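Local coordinates for protein salt-tolerant glutaminase (Micrococcus luteus, PDB 3AGD) that probably catalyses the hydrolysis of L-glutamine to L-glutamate and ammonium as a salt-tolerant member of the glutaminase family, at residues A115-V120 and A189-Q194; S159-S164 and S183-V188; A42-T45 and R49-C52; L204-A209 and G215-T220; L409-V414 and E445-L450. All blocks are in the same frame, centred on the assembly; numbering follows the deposited sequence.

How the interactions relate
From the N terminus, interaction 3 comes first and closes a short hairpin, 42-45 against 49-52. Interaction 1 then opens at 115-120 and closes the long, largely helical loop ending at 189-194; interaction 2 (159-164 with 183-188) is nested inside it, and both use helix 184-195, where A189 CB lies 3.6 Å from M161 CE. Interaction 4 follows in series, folding 215-220 back on helix 201-212, whose A205 O is 3.4 Å from A44 CB of interaction 3. Interaction 5, within the C-terminal part, closes last. No loops cross. The first four contacts lie in the glutaminase range; the centres of interactions 2 and 5 are about 53 Å apart.

Interaction 1: residues A115-V120 and A189-Q194; sequences AGALAV and AGYVAQ
Y191 reaches from helix 184-195 toward helix 114-123 and meets A117 and L118, the CA atoms of L118 and Y191 being 6.3 Å apart. Its CB comes first, 3.7 Å from CD2 of L118. CG follows at 3.9 Å from the same L118 CD2, and CD2 of the ring stays about as near to that methyl, which therefore sits at the root of the tyrosine, oblique to the ring. The two side chains cross at about a right angle. On the other branch of the ring, CE1 lies 3.6 Å from CB of A117, again obliquely. The ring is directed this way because CG stands anti to the backbone N (chi1 168°). Y191 belongs to the L-glutamate site, with N114 and N167, two further residues of that site, close by. It also lies beside K67, which with S64 may form an SxxK-type motif, as in the beta-lactamase clan to which the family belongs. The L118 side chain also packs on L170 and L174 of helix 165-176. One turn further along helix 184-195, a water bridges the two segments. It donates to A117 O at 2.8 Å and accepts from Q194 NE2 at 3.1 Å, while the amide nitrogen also bonds to OG of S66.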
# COMPACT_ATOMS: atom_id res chain seq x y z
N ALA A 115 -4.75 -0.50 -26.37
CA ALA A 115 -5.07 0.84 -26.86
C ALA A 115 -4.30 1.92 -26.10
O ALA A 115 -3.77 2.86 -26.70
CB ALA A 115 -6.57 1.09 -26.75
N GLY A 116 -4.23 1.80 -24.78
CA GLY A 116 -3.50 2.78 -24.01
C GLY A 116 -2.00 2.60 -24.18
O GLY A 116 -1.23 3.57 -24.11
N ALA A 117 -1.58 1.36 -24.41
CA ALA A 117 -0.16 1.06 -24.59
C ALA A 117 0.35 1.62 -25.92
O ALA A 117 1.51 2.02 -26.03
CB ALA A 117 0.06 -0.46 -24.54
N LEU A 118 -0.53 1.67 -26.92
CA LEU A 118 -0.19 2.21 -28.22
C LEU A 118 -0.06 3.73 -28.06
O LEU A 118 0.82 4.35 -28.65
CB LEU A 118 -1.27 1.87 -29.25
CG LEU A 118 -1.39 0.39 -29.66
CD1 LEU A 118 -2.72 0.16 -30.37
CD2 LEU A 118 -0.22 -0.00 -30.56
N ALA A 119 -0.95 4.31 -27.27
CA ALA A 119 -0.94 5.75 -27.03
C ALA A 119 0.35 6.13 -26.29
O ALA A 119 0.93 7.18 -26.55
CB ALA A 119 -2.16 6.17 -26.20
N VAL A 120 0.78 5.27 -25.38
CA VAL A 120 2.00 5.49 -24.61
C VAL A 120 3.25 5.46 -25.51
O VAL A 120 4.12 6.31 -25.40
CB VAL A 120 2.17 4.43 -23.50
CG1 VAL A 120 3.61 4.40 -23.00
CG2 VAL A 120 1.22 4.73 -22.34
N ALA A 189 4.02 -1.19 -35.04
CA ALA A 189 5.34 -1.79 -35.21
C ALA A 189 6.22 -1.53 -33.98
O ALA A 189 6.93 -2.42 -33.52
CB ALA A 189 6.02 -1.26 -36.48
N GLY A 190 6.17 -0.31 -33.47
CA GLY A 190 6.96 0.03 -32.30
C GLY A 190 6.49 -0.72 -31.06
O GLY A 190 7.29 -1.19 -30.26
N TYR A 191 5.18 -0.82 -30.91
CA TYR A 191 4.61 -1.53 -29.76
C TYR A 191 4.92 -3.02 -29.84
O TYR A 191 5.23 -3.65 -28.83
CB TYR A 191 3.09 -1.31 -29.72
CG TYR A 191 2.37 -2.21 -28.75
CD1 TYR A 191 2.52 -2.04 -27.37
CD2 TYR A 191 1.57 -3.25 -29.20
CE1 TYR A 191 1.88 -2.89 -26.47
CE2 TYR A 191 0.93 -4.11 -28.31
CZ TYR A 191 1.09 -3.92 -26.95
OH TYR A 191 0.49 -4.80 -26.07
N VAL A 192 4.85 -3.59 -31.03
CA VAL A 192 5.15 -5.01 -31.19
C VAL A 192 6.62 -5.28 -30.87
O VAL A 192 6.96 -6.27 -30.23
CB VAL A 192 4.83 -5.51 -32.61
CG1 VAL A 192 5.29 -6.95 -32.78
CG2 VAL A 192 3.32 -5.43 -32.86
N ALA A 193 7.50 -4.39 -31.32
CA ALA A 193 8.93 -4.53 -31.09
C ALA A 193 9.20 -4.42 -29.59
O ALA A 193 10.03 -5.13 -29.03
CB ALA A 193 9.68 -3.45 -31.83
N GLN A 194 8.48 -3.51 -28.95
CA GLN A 194 8.58 -3.27 -27.52
C GLN A 194 8.25 -4.56 -26.77
O GLN A 194 8.92 -4.91 -25.79
CB GLN A 194 7.60 -2.16 -27.15
CG GLN A 194 7.17 -2.07 -25.71
CD GLN A 194 6.00 -1.12 -25.54
OE1 GLN A 194 5.94 -0.07 -26.19
NE2 GLN A 194 5.06 -1.46 -24.66
O HOH W 1 3.22 0.93 -24.03

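Interaction 2: residues S159-S164 and S183-V188; sequences SEMAVS and SAEEIV
E185 and V188, one turn apart on helix 184-195, meet M161, on helix 154-161, and S164, just before helix 165-176. S183 stands at the N-cap of the later helix, and its OG accepts from E186 N over 3.1 Å with an N-H...O angle of 150°, tying down the first turn. A184 packs on A171 and H172 of helix 165-176. At E185 the chain starts anti to the backbone N and bends at chi2 (68°), which brings OE1 to 3.6 Å from the CE methyl of M161, a van der Waals contact between an acid and a thioether end. The methionine comes to meet it through bends at both chi2 and chi3. I187 packs instead on L118 and Q122 of helix 114-123. V188 points its CB toward the opposite segment: CG1 lies 4.0 Å from CB of S164 and, more loosely, 4.4 Å from SD of M161. The hydroxyl of S164 turns back along its own chain, where OG donates to E160 O at 2.7 Å. V163 N reaches the same carbonyl at 3.0 Å from the opposite face of its plane, so two donors grip that oxygen and fix the turn between helices 154-161 and 165-176. The contact thus joins the helices carrying E160 and Y191, beside helix 165-176 with N167; all three residues belong to the L-glutamate site of this glutaminase.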
# COMPACT_ATOMS: atom_id res chain seq x y z
N SER A 159 7.01 -12.50 -36.71
CA SER A 159 5.90 -13.42 -36.55
C SER A 159 4.61 -12.69 -36.15
O SER A 159 3.57 -12.85 -36.78
CB SER A 159 6.26 -14.47 -35.51
OG SER A 159 5.23 -15.43 -35.36
N GLU A 160 4.68 -11.87 -35.10
CA GLU A 160 3.50 -11.15 -34.64
C GLU A 160 3.06 -10.04 -35.59
O GLU A 160 1.87 -9.76 -35.71
CB GLU A 160 3.74 -10.57 -33.24
CG GLU A 160 2.70 -9.55 -32.82
CD GLU A 160 2.63 -9.36 -31.32
OE1 GLU A 160 3.64 -9.62 -30.63
OE2 GLU A 160 1.57 -8.94 -30.83
N MET A 161 4.01 -9.42 -36.28
CA MET A 161 3.65 -8.36 -37.21
C MET A 161 2.79 -8.88 -38.36
O MET A 161 2.11 -8.11 -39.03
CB MET A 161 4.91 -7.69 -37.77
CG MET A 161 5.53 -6.67 -36.83
SD MET A 161 4.42 -5.26 -36.51
CE MET A 161 4.70 -4.29 -37.99
N ALA A 162 2.81 -10.20 -38.57
CA ALA A 162 2.03 -10.82 -39.63
C ALA A 162 0.57 -11.03 -39.24
O ALA A 162 -0.29 -11.26 -40.09
CB ALA A 162 2.64 -12.16 -40.02
N VAL A 163 0.29 -10.93 -37.94
CA VAL A 163 -1.07 -11.11 -37.43
C VAL A 163 -1.41 -10.02 -36.41
O VAL A 163 -1.78 -10.31 -35.28
CB VAL A 163 -1.23 -12.50 -36.76
CG1 VAL A 163 -1.16 -13.59 -37.81
CG2 VAL A 163 -0.12 -12.72 -35.73
N SER A 164 -1.31 -8.76 -36.83
CA SER A 164 -1.59 -7.64 -35.94
C SER A 164 -2.84 -6.83 -36.31
O SER A 164 -2.95 -5.66 -35.95
CB SER A 164 -0.38 -6.71 -35.88
OG SER A 164 0.76 -7.37 -35.35
N SER A 183 1.21 7.08 -38.42
CA SER A 183 0.41 5.99 -38.97
C SER A 183 0.19 4.85 -38.00
O SER A 183 0.98 4.61 -37.09
CB SER A 183 1.05 5.44 -40.25
OG SER A 183 2.24 4.74 -39.96
N ALA A 184 -0.92 4.13 -38.21
CA ALA A 184 -1.28 3.00 -37.38
C ALA A 184 -0.17 1.95 -37.47
O ALA A 184 0.22 1.35 -36.47
CB ALA A 184 -2.60 2.40 -37.87
N GLU A 185 0.34 1.76 -38.69
CA GLU A 185 1.40 0.80 -38.94
C GLU A 185 2.68 1.11 -38.15
O GLU A 185 3.32 0.20 -37.62
CB GLU A 185 1.71 0.76 -40.44
CG GLU A 185 2.81 -0.20 -40.83
CD GLU A 185 2.41 -1.65 -40.62
OE1 GLU A 185 3.28 -2.53 -40.81
OE2 GLU A 185 1.24 -1.91 -40.29
N GLU A 186 3.05 2.38 -38.08
CA GLU A 186 4.26 2.81 -37.37
C GLU A 186 4.15 2.64 -35.86
O GLU A 186 5.12 2.26 -35.19
CB GLU A 186 4.57 4.27 -37.69
CG GLU A 186 5.85 4.80 -37.05
CD GLU A 186 6.07 6.29 -37.31
OE1 GLU A 186 5.83 6.73 -38.45
OE2 GLU A 186 6.49 7.01 -36.37
N ILE A 187 2.98 2.93 -35.31
CA ILE A 187 2.79 2.81 -33.87
C ILE A 187 2.67 1.34 -33.46
O ILE A 187 3.20 0.94 -32.43
CB ILE A 187 1.56 3.60 -33.41
CG1 ILE A 187 1.78 5.09 -33.70
CG2 ILE A 187 1.32 3.39 -31.93
CD1 ILE A 187 3.06 5.65 -33.06
N VAL A 188 1.99 0.55 -34.28
CA VAL A 188 1.86 -0.87 -33.96
C VAL A 188 3.22 -1.56 -34.05
O VAL A 188 3.53 -2.41 -33.21
CB VAL A 188 0.86 -1.56 -34.92
CG1 VAL A 188 0.98 -3.07 -34.82
CG2 VAL A 188 -0.56 -1.12 -34.59

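Interaction 3: residues A42-T45 and R49-C52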
# COMPACT_ATOMS: atom_id res chain seq x y z
N ALA A 42 11.90 -15.43 -9.50
CA ALA A 42 12.95 -14.63 -8.89
C ALA A 42 12.37 -13.47 -8.10
O ALA A 42 11.36 -12.87 -8.49
CB ALA A 42 13.89 -14.10 -9.96
N LEU A 43 13.01 -13.15 -6.98
CA LEU A 43 12.59 -12.05 -6.13
C LEU A 43 13.77 -11.11 -5.96
O LEU A 43 14.86 -11.55 -5.64
CB LEU A 43 12.15 -12.55 -4.75
CG LEU A 43 11.03 -13.59 -4.64
CD1 LEU A 43 10.74 -13.85 -3.16
CD2 LEU A 43 9.78 -13.09 -5.34
N ALA A 44 13.54 -9.82 -6.20
CA ALA A 44 14.58 -8.81 -6.05
C ALA A 44 14.13 -7.92 -4.91
O ALA A 44 13.06 -7.32 -4.97
CB ALA A 44 14.72 -8.00 -7.33
N THR A 45 14.95 -7.84 -3.87
CA THR A 45 14.64 -7.06 -2.68
C THR A 45 15.29 -5.67 -2.70
O THR A 45 16.18 -5.40 -3.50
CB THR A 45 15.13 -7.78 -1.42
OG1 THR A 45 16.55 -7.98 -1.52
CG2 THR A 45 14.45 -9.13 -1.29
N ARG A 49 19.28 -7.99 -2.93
CA ARG A 49 19.39 -9.43 -3.06
C ARG A 49 18.49 -9.93 -4.18
O ARG A 49 17.48 -9.31 -4.51
CB ARG A 49 19.02 -10.12 -1.75
CG ARG A 49 19.87 -9.68 -0.57
CD ARG A 49 21.36 -9.81 -0.88
NE ARG A 49 22.18 -9.18 0.15
CZ ARG A 49 22.48 -9.73 1.32
NH1 ARG A 49 22.03 -10.94 1.62
NH2 ARG A 49 23.21 -9.05 2.20
N LEU A 50 18.87 -11.06 -4.75
CA LEU A 50 18.13 -11.68 -5.83
C LEU A 50 17.98 -13.17 -5.53
O LEU A 50 18.88 -13.96 -5.80
CB LEU A 50 18.88 -11.46 -7.15
CG LEU A 50 18.20 -11.87 -8.45
CD1 LEU A 50 16.88 -11.14 -8.61
CD2 LEU A 50 19.13 -11.54 -9.61
N HIS A 51 16.85 -13.54 -4.94
CA HIS A 51 16.59 -14.93 -4.60
C HIS A 51 15.81 -15.56 -5.75
O HIS A 51 14.75 -15.05 -6.13
CB HIS A 51 15.77 -15.02 -3.31
CG HIS A 51 16.31 -14.19 -2.19
ND1 HIS A 51 17.61 -14.30 -1.74
CD2 HIS A 51 15.73 -13.24 -1.42
CE1 HIS A 51 17.80 -13.45 -0.74
NE2 HIS A 51 16.68 -12.80 -0.53
N CYS A 52 16.32 -16.65 -6.31
CA CYS A 52 15.62 -17.30 -7.42
C CYS A 52 15.69 -18.81 -7.40
O CYS A 52 16.40 -19.40 -6.60
CB CYS A 52 16.17 -16.81 -8.77
SG CYS A 52 17.43 -15.55 -8.66
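A42-A44 and L50-C52 run antiparallel, their axes 4.5 Å apart and their directions at 167°, with L43 and H51 forming a hydrogen-bonded pair and A42-C52 and A44-L50 non-hydrogen-bonded pairs. L43 N donates to H51 O at 2.7 Å, and H51 N returns a bond to L43 O at 2.9 Å. Nearer the turn, T45 N donates to R49 O at 3.0 Å, and there the side chain of T45 adds a further link: its OG1, held between the backbone N and the carbonyl carbon (chi1 60°), accepts from R49 N at 3.1 Å. The same OG1 is hydrogen-bonded to T47, so the hydroxyl links R49 and the middle of the turn. One face of the sheet bears A42, A44, L50 and C52, the other L43 and H51. On the first, CB of A42 abuts CB of C52 at 3.7 Å, and CD1 of L50 leans across to A44 CB at 4.0 Å. V201, A205 and A209 of helix 201-212 pack on the two alanines, while L43 and H51 pack on helix 4-16. The polar side chains of R49 and H51 reach the second subunit: NH2 of R49 makes a salt bridge with D349 there, and NE2 of H51 a hydrogen bond with E341. With A42 and A44 also bonded through their backbones to G276 and G274, the arrangement is a beta hairpin at the margin of the five-stranded antiparallel sheet of a beta-lactamase-clan fold, with helices packed on both of its faces.

Interaction 4: residues L204-A209 and G215-T220; sequences LAVMGA and GIHPMT
V206, with A209 one turn later, faces H217 and P218 of the loop that leaves helix 201-212, and V206, A209 and P218 have the largest areas buried here. CG1 of V206 stands anti to the backbone N (chi1 178°) and is thereby carried to the imidazole of H217, equally near its CE1 and its NE2 at 3.5 Å. The methyl approaches the ring obliquely. It also lies 4.3 Å from CG of P218, while CB of A209, directed toward the loop, lies 3.8 Å from P218 CG. The proline ring is thus met by both helix residues. All this happens on helix 201-212, which packs against the antiparallel sheet of the glutaminase fold: A205, V206 and A209 touch A44 of strand 40-44, and V206 therefore has the strand as well as the loop for neighbours. The imidazole is held at both nitrogens. ND1 accepts from M219 N at 3.1 Å, with the donor only 10° out of the ring plane, whereas NE2 has a weak hydrogen bond to L145 O. Such a pairing would suit a ring protonated on NE2. A second link comes from T213, whose OG1 is hydrogen-bonded to both A209 O and I216 O, bridging the helix end to the returning loop, while from outside the chain W369 of the second subunit meets the H217 ring with planes at about 50° and also packs on V206 and M219.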
# COMPACT_ATOMS: atom_id res chain seq x y z
N LEU A 204 12.99 -9.24 -14.84
CA LEU A 204 11.70 -8.72 -14.39
C LEU A 204 11.70 -8.38 -12.90
O LEU A 204 11.22 -7.32 -12.51
CB LEU A 204 10.58 -9.73 -14.67
CG LEU A 204 10.07 -9.82 -16.11
CD1 LEU A 204 8.92 -10.81 -16.17
CD2 LEU A 204 9.61 -8.44 -16.57
N ALA A 205 12.24 -9.27 -12.08
CA ALA A 205 12.29 -9.05 -10.64
C ALA A 205 12.98 -7.72 -10.33
O ALA A 205 12.46 -6.90 -9.57
CB ALA A 205 13.04 -10.20 -9.96
N VAL A 206 14.15 -7.50 -10.92
CA VAL A 206 14.90 -6.28 -10.69
C VAL A 206 14.17 -5.06 -11.22
O VAL A 206 14.15 -4.01 -10.58
CB VAL A 206 16.30 -6.37 -11.33
CG1 VAL A 206 17.05 -5.06 -11.12
CG2 VAL A 206 17.08 -7.54 -10.71
N MET A 207 13.58 -5.19 -12.40
CA MET A 207 12.84 -4.09 -13.00
C MET A 207 11.67 -3.75 -12.07
O MET A 207 11.41 -2.59 -11.76
CB MET A 207 12.34 -4.51 -14.39
CG MET A 207 13.47 -4.65 -15.42
SD MET A 207 13.01 -5.63 -16.88
CE MET A 207 12.14 -4.38 -17.86
N GLY A 208 10.98 -4.79 -11.61
CA GLY A 208 9.86 -4.58 -10.70
C GLY A 208 10.30 -3.91 -9.41
O GLY A 208 9.61 -3.03 -8.90
N ALA A 209 11.46 -4.32 -8.89
CA ALA A 209 11.99 -3.74 -7.66
C ALA A 209 12.23 -2.24 -7.80
O ALA A 209 12.02 -1.48 -6.85
CB ALA A 209 13.29 -4.44 -7.27
N GLY A 215 11.38 3.95 -7.38
CA GLY A 215 12.25 4.45 -8.43
C GLY A 215 13.75 4.31 -8.21
O GLY A 215 14.54 4.82 -9.00
N ILE A 216 14.15 3.60 -7.16
CA ILE A 216 15.57 3.41 -6.86
C ILE A 216 16.06 2.01 -7.26
O ILE A 216 15.44 1.01 -6.92
CB ILE A 216 15.84 3.62 -5.35
CG1 ILE A 216 15.46 5.05 -4.96
CG2 ILE A 216 17.32 3.37 -5.04
CD1 ILE A 216 15.45 5.30 -3.46
N HIS A 217 17.17 1.95 -7.99
CA HIS A 217 17.69 0.64 -8.39
C HIS A 217 18.24 -0.05 -7.15
O HIS A 217 19.12 0.47 -6.48
CB HIS A 217 18.78 0.77 -9.45
CG HIS A 217 18.97 -0.48 -10.25
ND1 HIS A 217 19.51 -1.63 -9.72
CD2 HIS A 217 18.59 -0.79 -11.51
CE1 HIS A 217 19.45 -2.60 -10.61
NE2 HIS A 217 18.90 -2.12 -11.71
N PRO A 218 17.72 -1.24 -6.85
CA PRO A 218 18.15 -2.02 -5.68
C PRO A 218 19.61 -2.45 -5.65
O PRO A 218 20.15 -2.70 -4.58
CB PRO A 218 17.18 -3.21 -5.70
CG PRO A 218 16.94 -3.42 -7.15
CD PRO A 218 16.76 -2.01 -7.66
N MET A 219 20.25 -2.51 -6.81
CA MET A 219 21.64 -2.94 -6.89
C MET A 219 22.67 -1.81 -6.83
O MET A 219 23.83 -2.05 -6.49
CB MET A 219 21.88 -3.73 -8.18
CG MET A 219 20.94 -4.91 -8.39
SD MET A 219 21.07 -6.17 -7.12
CE MET A 219 19.37 -6.32 -6.64
N THR A 220 22.26 -0.60 -7.17
CA THR A 220 23.18 0.53 -7.17
C THR A 220 22.79 1.69 -6.25
O THR A 220 23.63 2.51 -5.90
CB THR A 220 23.34 1.10 -8.59
OG1 THR A 220 22.08 1.60 -9.04
CG2 THR A 220 23.83 0.02 -9.55

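Interaction 5: residues L409-V414 and E445-L450; sequences LNLARV and ERILPL
Strand 406-417 of the STAS-family part is broken by a type I beta turn from L411 to V414, and the two residues at the ends of this turn meet I447 and L448 of the last modelled loop. The turn is closed by V414 N bonding to L411 O at 2.9 Å. Just before it, N410 makes an Asx turn: its OD1 accepts from A412 N at 2.8 Å, the donor standing well above the carbonyl plane. L411 sends CD1 to CD1 of L448 at 3.6 Å, the two leucines crossing at about a right angle. V414 meets I447 through methyls, CG1 to CD1 at 3.4 Å, tighter than usual for two carbons. I447 reaches it with CG1 in the crowded position between backbone N and carbonyl carbon (chi1 59°). The loop is steadied by D443, whose OD1 and OD2 are hydrogen-bonded to I447 N and L448 N respectively, while I447 O is bonded to R422 of helix 419-434. That helix joins strand 406-417 to its parallel neighbour 438-442, so the contact packs the C-terminal loop on the corner in strand 406-417, the first strand of a beta-alpha-beta crossover, the kind of unit on which STAS domains are built.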
# COMPACT_ATOMS: atom_id res chain seq x y z
N LEU A 409 20.69 15.80 18.29
CA LEU A 409 19.90 15.12 17.28
C LEU A 409 20.84 14.40 16.31
O LEU A 409 21.39 15.02 15.40
CB LEU A 409 19.05 16.13 16.50
CG LEU A 409 17.62 15.72 16.10
CD1 LEU A 409 17.10 16.67 15.03
CD2 LEU A 409 17.60 14.29 15.59
N ASN A 410 21.03 13.10 16.51
CA ASN A 410 21.93 12.32 15.67
C ASN A 410 21.22 11.58 14.52
O ASN A 410 20.34 10.74 14.75
CB ASN A 410 22.70 11.31 16.53
CG ASN A 410 23.74 10.55 15.75
OD1 ASN A 410 23.42 9.77 14.85
ND2 ASN A 410 25.01 10.79 16.07
N LEU A 411 21.64 11.88 13.30
CA LEU A 411 21.05 11.28 12.10
C LEU A 411 21.96 10.27 11.39
O LEU A 411 21.67 9.85 10.27
CB LEU A 411 20.68 12.40 11.11
CG LEU A 411 19.99 13.64 11.67
CD1 LEU A 411 19.80 14.65 10.56
CD2 LEU A 411 18.67 13.27 12.30
N ALA A 412 23.06 9.88 12.04
CA ALA A 412 24.00 8.93 11.44
C ALA A 412 23.34 7.63 10.97
O ALA A 412 23.71 7.09 9.92
CB ALA A 412 25.13 8.62 12.41
N ARG A 413 22.38 7.13 11.73
CA ARG A 413 21.70 5.88 11.38
C ARG A 413 20.55 6.08 10.40
O ARG A 413 19.94 5.12 9.95
CB ARG A 413 21.17 5.20 12.64
CG ARG A 413 22.24 4.68 13.59
CD ARG A 413 22.85 3.39 13.09
NE ARG A 413 23.86 2.87 14.01
CZ ARG A 413 24.43 1.67 13.89
NH1 ARG A 413 24.10 0.88 12.88
NH2 ARG A 413 25.35 1.28 14.76
N VAL A 414 20.24 7.33 10.07
CA VAL A 414 19.17 7.60 9.12
C VAL A 414 19.70 7.30 7.72
O VAL A 414 20.74 7.83 7.32
CB VAL A 414 18.70 9.06 9.20
CG1 VAL A 414 17.68 9.34 8.10
CG2 VAL A 414 18.07 9.33 10.56
N GLU A 445 26.56 12.79 6.99
CA GLU A 445 26.30 12.83 5.56
C GLU A 445 25.33 13.95 5.19
O GLU A 445 24.75 13.94 4.11
CB GLU A 445 25.74 11.49 5.07
CG GLU A 445 26.79 10.42 4.80
CD GLU A 445 27.47 9.94 6.06
OE1 GLU A 445 26.76 9.41 6.94
OE2 GLU A 445 28.71 10.08 6.16
N ARG A 446 25.19 14.91 6.09
CA ARG A 446 24.27 16.04 5.92
C ARG A 446 23.11 15.79 4.96
O ARG A 446 23.14 16.19 3.79
CB ARG A 446 25.03 17.32 5.54
CG ARG A 446 26.06 17.22 4.43
CD ARG A 446 26.82 18.54 4.35
NE ARG A 446 27.87 18.56 3.34
CZ ARG A 446 28.67 19.60 3.12
NH1 ARG A 446 28.54 20.70 3.84
NH2 ARG A 446 29.60 19.54 2.17
N ILE A 447 22.09 15.13 5.49
CA ILE A 447 20.89 14.79 4.73
C ILE A 447 19.71 15.68 5.12
O ILE A 447 18.68 15.67 4.45
CB ILE A 447 20.48 13.32 4.99
CG1 ILE A 447 20.22 13.12 6.49
CG2 ILE A 447 21.58 12.38 4.52
CD1 ILE A 447 19.78 11.71 6.87
N LEU A 448 19.88 16.44 6.19
CA LEU A 448 18.81 17.31 6.68
C LEU A 448 18.55 18.57 5.85
O LEU A 448 17.39 18.91 5.59
CB LEU A 448 19.08 17.70 8.13
CG LEU A 448 17.92 17.43 9.10
CD1 LEU A 448 18.28 17.96 10.48
CD2 LEU A 448 16.65 18.10 8.60
N PRO A 449 19.61 19.28 5.43
CA PRO A 449 19.43 20.51 4.64
C PRO A 449 18.65 20.35 3.33
O PRO A 449 18.60 19.27 2.75
CB PRO A 449 20.87 20.98 4.42
CG PRO A 449 21.66 19.72 4.48
CD PRO A 449 21.04 18.99 5.64
N LEU A 450 18.05 21.46 2.89
CA LEU A 450 17.25 21.53 1.66
C LEU A 450 15.80 21.10 1.87
O LEU A 450 15.36 20.15 1.19
CB LEU A 450 17.88 20.70 0.53
CG LEU A 450 18.95 21.38 -0.35
CD1 LEU A 450 18.30 22.51 -1.14
CD2 LEU A 450 20.09 21.90 0.51